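Side-chain contacts in adhesin (Streptococcus sanguinis SK1 = NCTC 7863, PDB 6VT2), which binds sialylated glycans through tandem sialoglycan-binding modules and so probably attaches the bacterium to host surfaces: residues Y214-G219 and L256-N261; T336-P341 and T346-A351; T350-K355 and Y370-D375; V380-D385 and S389-T394. All blocks are in the same frame, centred on the assembly; numbering follows the deposited sequence. Where two conformers were deposited one is given.

Interaction 1 comes first along the chain. It closes a loop of 36 residues in the second SigLec-like module, joining strand 213-217 to the stretch that follows helix 244-255. The other three lie further on, in the C-terminal atypical Rib domain. Interaction 2 closes a short loop between strand 336-338 and the start of helix 346-360. Interaction 3 begins where interaction 2 ends, sharing Thr350 and Ala351, and closes a 14-residue loop between the same helix and strand 369-372. Interaction 4 is the hairpin that follows, closing three residues; its strand 378-381 neighbours 369-372. None encloses another. Interactions 1 and 4 touch where Arg218 reaches Asp384 in a long, weak ion pair across the two domains.

Interaction 1 of 4, residues Y214-G219 and L256-N261; sequences YIFYRG and LGFTFN
Phe216 and Phe258 meet ring to ring, and nothing else in the two segments touches. The closest atoms are CE2 of Phe216 and CE2 of Phe258, 3.5 Å apart. The Phe216 atom lies at the edge of the Phe258 ring, near its plane. The centroids are 5.5 Å apart and the planes stand at 49°, an oblique pair. The rings pass one another pointing opposite ways. Each ring starts out beside its own backbone N, with CG anti to the carbonyl carbon (chi1 -81° in Phe216, -79° in Phe258). This turns both rings toward each other between backbones whose nearest CA atoms, those of Phe216 and Phe258, are 11.7 Å apart. The pair lies in the second SigLec-like module, of the E-set clan. Phe216 sits on strand 213-217, at the border of a mixed sheet. Phe258 lies just ahead of strand 259-261, which borders the other sheet. Ile318 and Ala224 pack on Phe216, one from each sheet. Leu253 of helix 244-255 and Ile285 pack on Phe258. The helix ends in a Schellman motif, with Gly257 at positive phi turning the chain into Phe258.

Interaction 2 of 4, residues T336-P341 and T346-A351; sequences TGVLNP and TSEKTA
Glu348 reaches from the first turn of helix 346-360 across the end of strand 336-338. Its side chain passes Val338 at a slant and Leu339 at about a right angle. CG lies anti to the carbonyl carbon (chi1 -74°) and the chain runs extended beyond it, which carries the carboxylate past the strand to the following turn. There OE1 of Glu348 accepts the backbone N-H of Leu339 at 2.9 Å. The bond is fairly straight, 162° at the hydrogen, but the donor sits above the carboxylate plane, 36° out of it. On the way CG of Glu348 packs against Gly337 O, 3.6 Å off, and CB of Val338 lies 3.7 Å from OE2 of Glu348. One turn along the helix, CG2 of Thr336 meets CB of Ala351 at 3.8 Å. This is strand-to-helix packing in the Rib domain, the short segments nearly antiparallel. Strand 401-403 pairs with strand 336-338. Two waters join in. One donates to Gly337 O and Glu348 OE1; the other accepts from Asn340 N and lies 2.6 Å from Glu348 OE2, to which it probably donates. Since OE2 also takes the N-H of Ser345, several donors share the carboxylate, which probably favours its charged form.

Interaction 3 of 4, residues T350-K355 and Y370-D375; sequences TAIEEK and YVVNND
Val372 and the buried Ile352 form the enclosed part of this contact. The CG2 branch of Val372 lies 3.8 Å from CB of Glu353, and 3.9 Å from the Glu353 backbone N. The same CG2 meets CG2 of Ile352 at 4.2 Å, a looser touch between side chains that meet at a slant. Leu344, Val378 and Thr336 also pack on Ile352. The other part, made by Glu353 and Tyr370, is partly exposed. Glu353 leaves the helix with CG anti to its backbone N (chi1 -174°) and runs extended towards Tyr370. There CG of Glu353 lies 3.9 Å from CB of Tyr370, and the carboxylate and ring planes are 56° apart. This is one face of the Rib domain: helix 346-360 lies over a three-stranded antiparallel sheet, and strand 369-372 is an outer strand of it. The short helix and strand axes are 8.5 Å apart at closest, with N-to-C directions 146° apart. On the polar side no direct hydrogen bond joins the segments. A water lies 2.8 Å from OE1 of Glu353, probably donating to it, and accepts from the backbone N of Tyr370. The Tyr370 ring itself continues along the helix, where Val356, Arg357 and Asn360 touch it, while Val378 and Val380 of the next strand also pack against it.

Interaction 4 of 4, residues V380-D385 and S389-T394; sequences VIYPDD and SRSRDT. With CA (calcium ion), chain G.
Strands 378-381 and 392-395 form an antiparallel beta hairpin in the Rib domain, with Val380 and Asp393 as a hydrogen-bonded pair and Ile381 and Arg392 as a non-hydrogen-bonded one. The Tyr382 N-H to Ser391 O bond continues the ladder. A type I turn from Tyr382 to Asp385 starts the loop. Asp385 turns back to the other arm, with CG anti to its backbone N (chi1 -177°). Its OD1 accepts the Ser391 N-H on the anti lone pair at 2.8 Å. OD1 also takes NE of Arg392 at 3.0 Å, from above the carboxylate plane. OD2 of Asp385 meets NH2 of Arg392 at 2.8 Å, on the syn side but tilted out of the carboxylate plane. This side-on salt bridge uses two nitrogens and fixes the guanidinium, although the planes are 52° apart. CD1 of Ile381 lies over one guanidinium face, offset toward its rim, and NH2 of Arg390 lies over the other. In the loop, OG of Ser391 donates to OD1 of Asp384 at 2.7 Å. On the face it shares with Val380, the Asp393 carboxylate binds a calcium ion. Thr324, Tyr327 and three waters also bind it. Asp393 holds the ion with both oxygens, OD1 at 2.5 Å and OD2 at 2.4 Å. The Tyr382 ring stands at 90° to that carboxylate, and its OH donates to the anti lone pair of Asp393 OD2 at 2.6 Å.

Interaction 1 of 4, residues Y214-G219 and L256-N261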
loop_
_atom_site.group_PDB
_atom_site.type_symbol
_atom_site.label_atom_id
_atom_site.label_comp_id
_atom_site.label_asym_id
_atom_site.label_seq_id
_atom_site.Cartn_x
_atom_site.Cartn_y
_atom_site.Cartn_z
ATOM N N TYR A 214 23.030 17.522 6.701
ATOM C CA TYR A 214 22.866 16.639 7.844
ATOM C C TYR A 214 23.968 16.874 8.832
ATOM O O TYR A 214 25.141 16.780 8.475
ATOM C CB TYR A 214 22.855 15.200 7.367
ATOM C CG TYR A 214 21.723 14.822 6.481
ATOM C CD1 TYR A 214 20.565 14.275 6.989
ATOM C CD2 TYR A 214 21.859 14.924 5.094
ATOM C CE1 TYR A 214 19.568 13.849 6.103
ATOM C CE2 TYR A 214 20.840 14.509 4.238
ATOM C CZ TYR A 214 19.707 14.025 4.765
ATOM O OH TYR A 214 18.700 13.589 3.936
ATOM N N ILE A 215 23.590 17.230 10.047
ATOM C CA ILE A 215 24.566 17.604 11.038
ATOM C C ILE A 215 25.020 16.350 11.733
ATOM O O ILE A 215 24.185 15.576 12.210
ATOM C CB ILE A 215 23.974 18.558 12.053
ATOM C CG1 ILE A 215 23.659 19.869 11.409
ATOM C CG2 ILE A 215 25.011 18.818 13.137
ATOM C CD1 ILE A 215 22.746 20.754 12.329
ATOM N N PHE A 216 26.339 16.180 11.832
ATOM C CA PHE A 216 26.933 15.096 12.584
ATOM C C PHE A 216 27.802 15.740 13.633
ATOM O O PHE A 216 28.705 16.500 13.314
ATOM C CB PHE A 216 27.751 14.156 11.697
ATOM C CG PHE A 216 26.918 13.166 10.980
ATOM C CD1 PHE A 216 25.999 13.512 9.993
ATOM C CD2 PHE A 216 27.080 11.826 11.279
ATOM C CE1 PHE A 216 25.249 12.511 9.363
ATOM C CE2 PHE A 216 26.277 10.880 10.702
ATOM C CZ PHE A 216 25.414 11.226 9.728
ATOM N N TYR A 217 27.578 15.381 14.857
ATOM C CA TYR A 217 28.370 15.913 15.950
ATOM C C TYR A 217 29.620 15.090 16.080
ATOM O O TYR A 217 29.544 13.857 16.172
ATOM C CB TYR A 217 27.557 15.855 17.252
ATOM C CG TYR A 217 26.439 16.831 17.198
ATOM C CD1 TYR A 217 26.612 18.163 17.439
ATOM C CD2 TYR A 217 25.194 16.401 16.792
ATOM C CE1 TYR A 217 25.573 19.037 17.306
ATOM C CE2 TYR A 217 24.165 17.291 16.648
ATOM C CZ TYR A 217 24.357 18.601 16.942
ATOM O OH TYR A 217 23.327 19.499 16.751
ATOM N N ARG A 218 30.764 15.751 16.132
ATOM C CA ARG A 218 32.024 15.047 16.225
ATOM C C ARG A 218 32.008 14.124 17.432
ATOM O O ARG A 218 31.639 14.521 18.523
ATOM C CB ARG A 218 33.176 16.062 16.311
ATOM C CG ARG A 218 33.253 16.905 15.048
ATOM C CD ARG A 218 34.105 18.171 15.239
ATOM N NE ARG A 218 35.465 17.858 15.580
ATOM C CZ ARG A 218 36.055 18.166 16.742
ATOM N NH1 ARG A 218 35.409 18.846 17.656
ATOM N NH2 ARG A 218 37.289 17.854 16.986
ATOM N N GLY A 219 32.393 12.883 17.236
ATOM C CA GLY A 219 32.491 11.947 18.310
ATOM C C GLY A 219 31.215 11.325 18.770
ATOM O O GLY A 219 31.242 10.624 19.793
ATOM N N LEU A 256 35.882 6.490 6.906
ATOM C CA LEU A 256 35.673 6.841 8.290
ATOM C C LEU A 256 34.852 5.815 9.028
ATOM O O LEU A 256 34.632 5.988 10.226
ATOM C CB LEU A 256 34.927 8.168 8.393
ATOM C CG LEU A 256 35.620 9.400 7.866
ATOM C CD1 LEU A 256 34.708 10.640 8.071
ATOM C CD2 LEU A 256 36.926 9.561 8.563
ATOM N N GLY A 257 34.350 4.796 8.356
ATOM C CA GLY A 257 33.566 3.764 8.981
ATOM C C GLY A 257 32.077 3.943 8.860
ATOM O O GLY A 257 31.352 3.284 9.591
ATOM N N PHE A 258 31.597 4.775 7.934
ATOM C CA PHE A 258 30.171 4.921 7.740
ATOM C C PHE A 258 29.610 3.784 6.932
ATOM O O PHE A 258 30.315 3.150 6.140
ATOM C CB PHE A 258 29.882 6.216 6.994
ATOM C CG PHE A 258 29.942 7.417 7.853
ATOM C CD1 PHE A 258 31.119 7.841 8.457
ATOM C CD2 PHE A 258 28.798 8.149 8.051
ATOM C CE1 PHE A 258 31.113 8.999 9.249
ATOM C CE2 PHE A 258 28.816 9.291 8.839
ATOM C CZ PHE A 258 29.971 9.697 9.478
ATOM N N THR A 259 28.310 3.579 7.089
ATOM C CA THR A 259 27.574 2.642 6.268
ATOM C C THR A 259 26.446 3.343 5.564
ATOM O O THR A 259 25.942 4.356 6.033
ATOM C CB THR A 259 26.997 1.467 7.071
ATOM O OG1 THR A 259 26.032 1.957 8.018
ATOM C CG2 THR A 259 28.100 0.715 7.767
ATOM N N PHE A 260 26.086 2.781 4.415
ATOM C CA PHE A 260 25.003 3.257 3.559
ATOM C C PHE A 260 24.082 2.066 3.363
ATOM O O PHE A 260 24.490 1.070 2.929
ATOM C CB PHE A 260 25.481 3.668 2.170
ATOM C CG PHE A 260 26.211 4.972 2.128
ATOM C CD1 PHE A 260 27.443 5.102 2.709
ATOM C CD2 PHE A 260 25.693 6.047 1.451
ATOM C CE1 PHE A 260 28.111 6.302 2.682
ATOM C CE2 PHE A 260 26.362 7.242 1.435
ATOM C CZ PHE A 260 27.557 7.368 2.066
ATOM N N ASN A 261 22.885 2.190 3.832
ATOM C CA ASN A 261 21.947 1.049 3.664
ATOM C C ASN A 261 20.569 1.514 3.057
ATOM O O ASN A 261 19.876 2.547 3.424
ATOM C CB ASN A 261 21.690 0.358 4.997
ATOM C CG ASN A 261 20.852 -0.891 4.822
ATOM O OD1 ASN A 261 19.734 -0.935 5.286
ATOM N ND2 ASN A 261 21.376 -1.908 4.156
#

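Interaction 2 of 4, residues T336-P341 and T346-A351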
loop_
_atom_site.group_PDB
_atom_site.type_symbol
_atom_site.label_atom_id
_atom_site.label_comp_id
_atom_site.label_asym_id
_atom_site.label_seq_id
_atom_site.Cartn_x
_atom_site.Cartn_y
_atom_site.Cartn_z
ATOM N N THR A 336 29.066 28.163 45.983
ATOM C CA THR A 336 30.059 27.671 46.925
ATOM C C THR A 336 30.784 28.850 47.544
ATOM O O THR A 336 31.234 29.749 46.831
ATOM C CB THR A 336 31.049 26.777 46.212
ATOM O OG1 THR A 336 30.311 25.643 45.728
ATOM C CG2 THR A 336 32.147 26.286 47.064
ATOM N N GLY A 337 30.813 28.886 48.869
ATOM C CA GLY A 337 31.456 29.986 49.564
ATOM C C GLY A 337 32.932 29.952 49.303
ATOM O O GLY A 337 33.577 28.909 49.447
ATOM N N VAL A 338 33.491 31.104 49.004
ATOM C CA VAL A 338 34.925 31.230 48.786
ATOM C C VAL A 338 35.452 32.355 49.652
ATOM O O VAL A 338 34.843 33.425 49.738
ATOM C CB VAL A 338 35.313 31.454 47.320
ATOM C CG1 VAL A 338 34.801 30.229 46.472
ATOM C CG2 VAL A 338 34.881 32.738 46.786
ATOM N N LEU A 339 36.616 32.119 50.265
ATOM C CA LEU A 339 37.216 33.155 51.078
ATOM C C LEU A 339 37.886 34.250 50.267
ATOM O O LEU A 339 37.996 35.383 50.722
ATOM C CB LEU A 339 38.226 32.505 52.013
ATOM C CG LEU A 339 37.666 31.509 53.008
ATOM C CD1 LEU A 339 38.817 30.801 53.732
ATOM C CD2 LEU A 339 36.748 32.231 53.989
ATOM N N ASN A 340 38.371 33.930 49.063
ATOM C CA ASN A 340 39.109 34.874 48.236
ATOM C C ASN A 340 38.626 34.659 46.820
ATOM O O ASN A 340 39.071 33.713 46.158
ATOM C CB ASN A 340 40.622 34.682 48.270
ATOM C CG ASN A 340 41.326 35.653 47.375
ATOM O OD1 ASN A 340 40.701 36.356 46.581
ATOM N ND2 ASN A 340 42.655 35.754 47.543
ATOM N N PRO A 341 37.704 35.483 46.327
ATOM C CA PRO A 341 37.140 35.234 44.977
ATOM C C PRO A 341 38.159 35.301 43.864
ATOM O O PRO A 341 37.892 34.803 42.780
ATOM C CB PRO A 341 36.087 36.331 44.827
ATOM C CG PRO A 341 35.749 36.714 46.295
ATOM C CD PRO A 341 37.026 36.583 47.047
ATOM N N THR A 346 41.998 24.770 46.666
ATOM C CA THR A 346 41.698 23.456 46.125
ATOM C C THR A 346 40.377 22.922 46.658
ATOM O O THR A 346 39.545 22.406 45.884
ATOM C CB THR A 346 42.878 22.526 46.444
ATOM O OG1 THR A 346 44.042 23.048 45.829
ATOM C CG2 THR A 346 42.619 21.132 45.904
ATOM N N SER A 347 40.111 23.094 47.958
ATOM C CA SER A 347 38.852 22.567 48.455
ATOM C C SER A 347 37.658 23.300 47.836
ATOM O O SER A 347 36.609 22.683 47.588
ATOM C CB SER A 347 38.791 22.625 49.984
ATOM O OG SER A 347 38.908 23.945 50.431
ATOM N N GLU A 348 37.777 24.612 47.620
ATOM C CA GLU A 348 36.668 25.321 47.017
ATOM C C GLU A 348 36.438 24.866 45.586
ATOM O O GLU A 348 35.296 24.692 45.164
ATOM C CB GLU A 348 36.931 26.812 47.100
ATOM C CG GLU A 348 36.754 27.402 48.538
ATOM C CD GLU A 348 37.530 28.705 48.732
ATOM O OE1 GLU A 348 37.370 29.329 49.824
ATOM O OE2 GLU A 348 38.226 29.178 47.800
ATOM N N LYS A 349 37.519 24.660 44.844
ATOM C CA LYS A 349 37.407 24.153 43.481
ATOM C C LYS A 349 36.769 22.782 43.473
ATOM O O LYS A 349 35.914 22.498 42.635
ATOM C CB LYS A 349 38.779 24.103 42.839
ATOM C CG LYS A 349 39.362 25.416 42.510
ATOM C CD LYS A 349 40.811 25.312 41.938
ATOM C CE LYS A 349 41.310 26.638 41.519
ATOM N NZ LYS A 349 42.685 26.520 41.033
ATOM N N THR A 350 37.196 21.906 44.362
ATOM C CA THR A 350 36.597 20.580 44.452
ATOM C C THR A 350 35.115 20.642 44.735
ATOM O O THR A 350 34.329 19.907 44.116
ATOM C CB THR A 350 37.323 19.788 45.535
ATOM O OG1 THR A 350 38.704 19.731 45.162
ATOM C CG2 THR A 350 36.794 18.408 45.602
ATOM N N ALA A 351 34.699 21.519 45.648
ATOM C CA ALA A 351 33.293 21.597 45.972
ATOM C C ALA A 351 32.492 22.085 44.782
ATOM O O ALA A 351 31.364 21.621 44.567
ATOM C CB ALA A 351 33.074 22.556 47.145
HETATM O O HOH W 1 35.700 28.497 51.787
HETATM O O HOH W 2 39.461 31.360 48.404
#

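Interaction 3 of 4, residues T350-K355 and Y370-D375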
loop_
_atom_site.group_PDB
_atom_site.type_symbol
_atom_site.label_atom_id
_atom_site.label_comp_id
_atom_site.label_asym_id
_atom_site.label_seq_id
_atom_site.Cartn_x
_atom_site.Cartn_y
_atom_site.Cartn_z
ATOM N N THR A 350 37.196 21.906 44.362
ATOM C CA THR A 350 36.597 20.580 44.452
ATOM C C THR A 350 35.115 20.642 44.735
ATOM O O THR A 350 34.329 19.907 44.116
ATOM C CB THR A 350 37.323 19.788 45.535
ATOM O OG1 THR A 350 38.704 19.731 45.162
ATOM C CG2 THR A 350 36.794 18.408 45.602
ATOM N N ALA A 351 34.699 21.519 45.648
ATOM C CA ALA A 351 33.293 21.597 45.972
ATOM C C ALA A 351 32.492 22.085 44.782
ATOM O O ALA A 351 31.364 21.621 44.567
ATOM C CB ALA A 351 33.074 22.556 47.145
ATOM N N ILE A 352 33.043 23.044 44.022
ATOM C CA ILE A 352 32.341 23.562 42.846
ATOM C C ILE A 352 32.211 22.474 41.803
ATOM O O ILE A 352 31.144 22.264 41.196
ATOM C CB ILE A 352 33.046 24.803 42.282
ATOM C CG1 ILE A 352 32.814 26.016 43.176
ATOM C CG2 ILE A 352 32.539 25.107 40.892
ATOM C CD1 ILE A 352 33.733 27.130 42.841
ATOM N N GLU A 353 33.319 21.786 41.563
ATOM C CA GLU A 353 33.273 20.758 40.552
ATOM C C GLU A 353 32.191 19.744 40.894
ATOM O O GLU A 353 31.452 19.327 40.006
ATOM C CB GLU A 353 34.615 20.077 40.400
ATOM C CG GLU A 353 34.569 19.107 39.214
ATOM C CD GLU A 353 35.808 18.300 38.977
ATOM O OE1 GLU A 353 35.648 17.180 38.422
ATOM O OE2 GLU A 353 36.916 18.770 39.332
ATOM N N GLU A 354 32.042 19.385 42.175
ATOM C CA GLU A 354 31.054 18.378 42.557
ATOM C C GLU A 354 29.643 18.880 42.298
ATOM O O GLU A 354 28.763 18.123 41.867
ATOM C CB GLU A 354 31.228 17.990 44.030
ATOM C CG GLU A 354 30.116 17.165 44.602
ATOM C CD GLU A 354 29.836 15.921 43.780
ATOM O OE1 GLU A 354 28.692 15.400 43.885
ATOM O OE2 GLU A 354 30.758 15.457 43.054
ATOM N N LYS A 355 29.397 20.141 42.576
ATOM C CA LYS A 355 28.067 20.671 42.355
ATOM C C LYS A 355 27.760 20.774 40.877
ATOM O O LYS A 355 26.612 20.544 40.465
ATOM C CB LYS A 355 27.929 22.031 42.986
ATOM C CG LYS A 355 27.973 22.022 44.533
ATOM C CD LYS A 355 27.790 23.398 45.119
ATOM C CE LYS A 355 27.899 23.332 46.582
ATOM N NZ LYS A 355 27.615 24.660 47.258
ATOM N N TYR A 370 35.491 18.774 33.671
ATOM C CA TYR A 370 35.328 20.080 34.267
ATOM C C TYR A 370 36.690 20.580 34.748
ATOM O O TYR A 370 37.487 19.831 35.358
ATOM C CB TYR A 370 34.367 19.984 35.419
ATOM C CG TYR A 370 33.024 19.485 35.062
ATOM C CD1 TYR A 370 32.177 20.202 34.240
ATOM C CD2 TYR A 370 32.573 18.296 35.550
ATOM C CE1 TYR A 370 30.920 19.751 33.978
ATOM C CE2 TYR A 370 31.345 17.830 35.263
ATOM C CZ TYR A 370 30.525 18.572 34.443
ATOM O OH TYR A 370 29.315 18.156 34.122
ATOM N N VAL A 371 36.975 21.822 34.461
ATOM C CA VAL A 371 38.158 22.462 35.027
ATOM C C VAL A 371 37.664 23.686 35.775
ATOM O O VAL A 371 37.091 24.596 35.172
ATOM C CB VAL A 371 39.192 22.855 33.961
ATOM C CG1 VAL A 371 40.364 23.528 34.582
ATOM C CG2 VAL A 371 39.636 21.618 33.184
ATOM N N VAL A 372 37.847 23.700 37.084
ATOM C CA VAL A 372 37.511 24.873 37.871
ATOM C C VAL A 372 38.737 25.791 37.878
ATOM O O VAL A 372 39.833 25.429 38.323
ATOM C CB VAL A 372 37.090 24.487 39.278
ATOM C CG1 VAL A 372 36.597 25.753 40.009
ATOM C CG2 VAL A 372 35.985 23.419 39.249
ATOM N N ASN A 373 38.579 26.950 37.307
ATOM C CA ASN A 373 39.640 27.929 37.213
ATOM C C ASN A 373 39.829 28.643 38.540
ATOM O O ASN A 373 39.049 28.494 39.489
ATOM C CB ASN A 373 39.290 28.848 36.090
ATOM C CG ASN A 373 39.097 28.045 34.776
ATOM O OD1 ASN A 373 39.984 27.308 34.409
ATOM N ND2 ASN A 373 37.943 28.142 34.132
ATOM N N ASN A 374 40.914 29.410 38.592
ATOM C CA ASN A 374 41.290 30.032 39.852
ATOM C C ASN A 374 40.228 30.989 40.340
ATOM O O ASN A 374 40.116 31.176 41.556
ATOM C CB ASN A 374 42.596 30.771 39.723
ATOM C CG ASN A 374 43.767 29.853 39.710
ATOM O OD1 ASN A 374 43.763 28.813 40.354
ATOM N ND2 ASN A 374 44.800 30.243 38.992
ATOM N N ASP A 375 39.430 31.576 39.432
ATOM C CA ASP A 375 38.334 32.460 39.805
ATOM C C ASP A 375 37.012 31.726 40.019
ATOM O O ASP A 375 35.978 32.361 40.294
ATOM C CB ASP A 375 38.163 33.572 38.772
ATOM C CG ASP A 375 37.696 33.064 37.385
ATOM O OD1 ASP A 375 37.474 31.861 37.212
ATOM O OD2 ASP A 375 37.578 33.882 36.467
HETATM O O HOH W 3 35.985 16.752 35.663
#

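Interaction 4 of 4, residues V380-D385 and S389-T394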
loop_
_atom_site.group_PDB
_atom_site.type_symbol
_atom_site.label_atom_id
_atom_site.label_comp_id
_atom_site.label_asym_id
_atom_site.label_seq_id
_atom_site.Cartn_x
_atom_site.Cartn_y
_atom_site.Cartn_z
ATOM N N VAL A 380 33.986 23.616 30.796
ATOM C CA VAL A 380 33.424 22.326 30.488
ATOM C C VAL A 380 34.031 21.918 29.155
ATOM O O VAL A 380 33.877 22.620 28.151
ATOM C CB VAL A 380 31.907 22.420 30.387
ATOM C CG1 VAL A 380 31.292 21.117 30.046
ATOM C CG2 VAL A 380 31.301 22.963 31.679
ATOM N N ILE A 381 34.718 20.781 29.140
ATOM C CA ILE A 381 35.394 20.307 27.942
ATOM C C ILE A 381 34.752 19.008 27.486
ATOM O O ILE A 381 34.757 18.001 28.208
ATOM C CB ILE A 381 36.887 20.120 28.211
ATOM C CG1 ILE A 381 37.507 21.429 28.790
ATOM C CG2 ILE A 381 37.542 19.652 26.982
ATOM C CD1 ILE A 381 38.965 21.234 29.163
ATOM N N TYR A 382 34.177 19.051 26.305
ATOM C CA TYR A 382 33.479 17.914 25.750
ATOM C C TYR A 382 34.475 17.012 25.079
ATOM O O TYR A 382 35.583 17.424 24.750
ATOM C CB TYR A 382 32.454 18.392 24.737
ATOM C CG TYR A 382 31.400 19.208 25.377
ATOM C CD1 TYR A 382 30.381 18.590 26.066
ATOM C CD2 TYR A 382 31.433 20.586 25.316
ATOM C CE1 TYR A 382 29.432 19.317 26.724
ATOM C CE2 TYR A 382 30.459 21.317 25.955
ATOM C CZ TYR A 382 29.511 20.693 26.667
ATOM O OH TYR A 382 28.555 21.412 27.342
ATOM N N PRO A 383 34.134 15.746 24.925
ATOM C CA PRO A 383 35.148 14.761 24.537
ATOM C C PRO A 383 35.618 14.858 23.084
ATOM O O PRO A 383 36.547 14.145 22.716
ATOM C CB PRO A 383 34.462 13.428 24.855
ATOM C CG PRO A 383 33.083 13.705 25.019
ATOM C CD PRO A 383 32.953 15.121 25.500
ATOM N N ASP A 384 35.016 15.712 22.268
ATOM C CA ASP A 384 35.489 15.962 20.926
ATOM C C ASP A 384 36.428 17.163 20.893
ATOM O O ASP A 384 36.871 17.575 19.822
ATOM C CB ASP A 384 34.340 16.195 19.944
ATOM C CG ASP A 384 33.447 17.356 20.299
ATOM O OD1 ASP A 384 33.328 17.685 21.488
ATOM O OD2 ASP A 384 32.820 17.931 19.410
ATOM N N ASP A 385 36.744 17.748 22.051
ATOM C CA ASP A 385 37.625 18.895 22.061
ATOM C C ASP A 385 38.984 18.534 21.489
ATOM O O ASP A 385 39.588 17.561 21.903
ATOM C CB ASP A 385 37.780 19.406 23.493
ATOM C CG ASP A 385 38.622 20.649 23.611
ATOM O OD1 ASP A 385 38.139 21.733 23.270
ATOM O OD2 ASP A 385 39.769 20.525 24.063
ATOM N N SER A 389 39.669 22.240 16.923
ATOM C CA SER A 389 38.200 22.341 16.950
ATOM C C SER A 389 37.789 22.219 18.416
ATOM O O SER A 389 37.446 21.163 18.977
ATOM C CB SER A 389 37.568 21.261 16.075
ATOM O OG SER A 389 36.216 21.575 15.823
ATOM N N ARG A 390 37.924 23.325 19.129
ATOM C CA ARG A 390 37.672 23.312 20.555
ATOM C C ARG A 390 36.187 23.139 20.796
ATOM O O ARG A 390 35.354 23.660 20.051
ATOM C CB ARG A 390 38.171 24.612 21.182
ATOM C CG ARG A 390 39.681 24.624 21.339
ATOM C CD ARG A 390 40.147 26.095 21.482
ATOM N NE ARG A 390 39.629 26.742 22.682
ATOM C CZ ARG A 390 40.205 26.655 23.876
ATOM N NH1 ARG A 390 39.671 27.286 24.898
ATOM N NH2 ARG A 390 41.271 25.885 24.053
ATOM N N SER A 391 35.843 22.359 21.798
ATOM C CA SER A 391 34.469 22.021 22.088
ATOM C C SER A 391 34.285 22.154 23.584
ATOM O O SER A 391 34.555 21.212 24.341
ATOM C CB SER A 391 34.168 20.614 21.606
ATOM O OG SER A 391 32.802 20.338 21.748
ATOM N N ARG A 392 33.773 23.316 23.979
ATOM C CA ARG A 392 33.827 23.710 25.381
ATOM C C ARG A 392 32.642 24.597 25.696
ATOM O O ARG A 392 31.999 25.158 24.795
ATOM C CB ARG A 392 35.130 24.455 25.692
ATOM C CG ARG A 392 36.343 23.627 25.480
ATOM C CD ARG A 392 37.633 24.405 25.870
ATOM N NE ARG A 392 38.716 23.540 25.538
ATOM C CZ ARG A 392 39.851 23.435 26.197
ATOM N NH1 ARG A 392 40.078 24.229 27.254
ATOM N NH2 ARG A 392 40.727 22.547 25.822
ATOM N N ASP A 393 32.367 24.728 27.001
ATOM C CA ASP A 393 31.424 25.700 27.511
ATOM C C ASP A 393 32.091 26.290 28.733
ATOM O O ASP A 393 33.036 25.714 29.272
ATOM C CB ASP A 393 30.074 25.100 27.850
ATOM C CG ASP A 393 29.168 24.925 26.636
ATOM O OD1 ASP A 393 29.086 25.864 25.841
ATOM O OD2 ASP A 393 28.492 23.905 26.514
ATOM N N THR A 394 31.624 27.459 29.135
ATOM C CA THR A 394 32.104 28.115 30.343
ATOM C C THR A 394 30.919 28.347 31.255
ATOM O O THR A 394 29.868 28.830 30.814
ATOM C CB THR A 394 32.775 29.433 30.022
ATOM O OG1 THR A 394 33.920 29.209 29.202
ATOM C CG2 THR A 394 33.224 30.111 31.386
HETATM CA CA CA G . 27.335 24.634 24.511
HETATM O O HOH W 4 25.050 25.192 23.679
HETATM O O HOH W 5 27.768 26.494 23.035
HETATM O O HOH W 6 26.122 26.054 25.934
#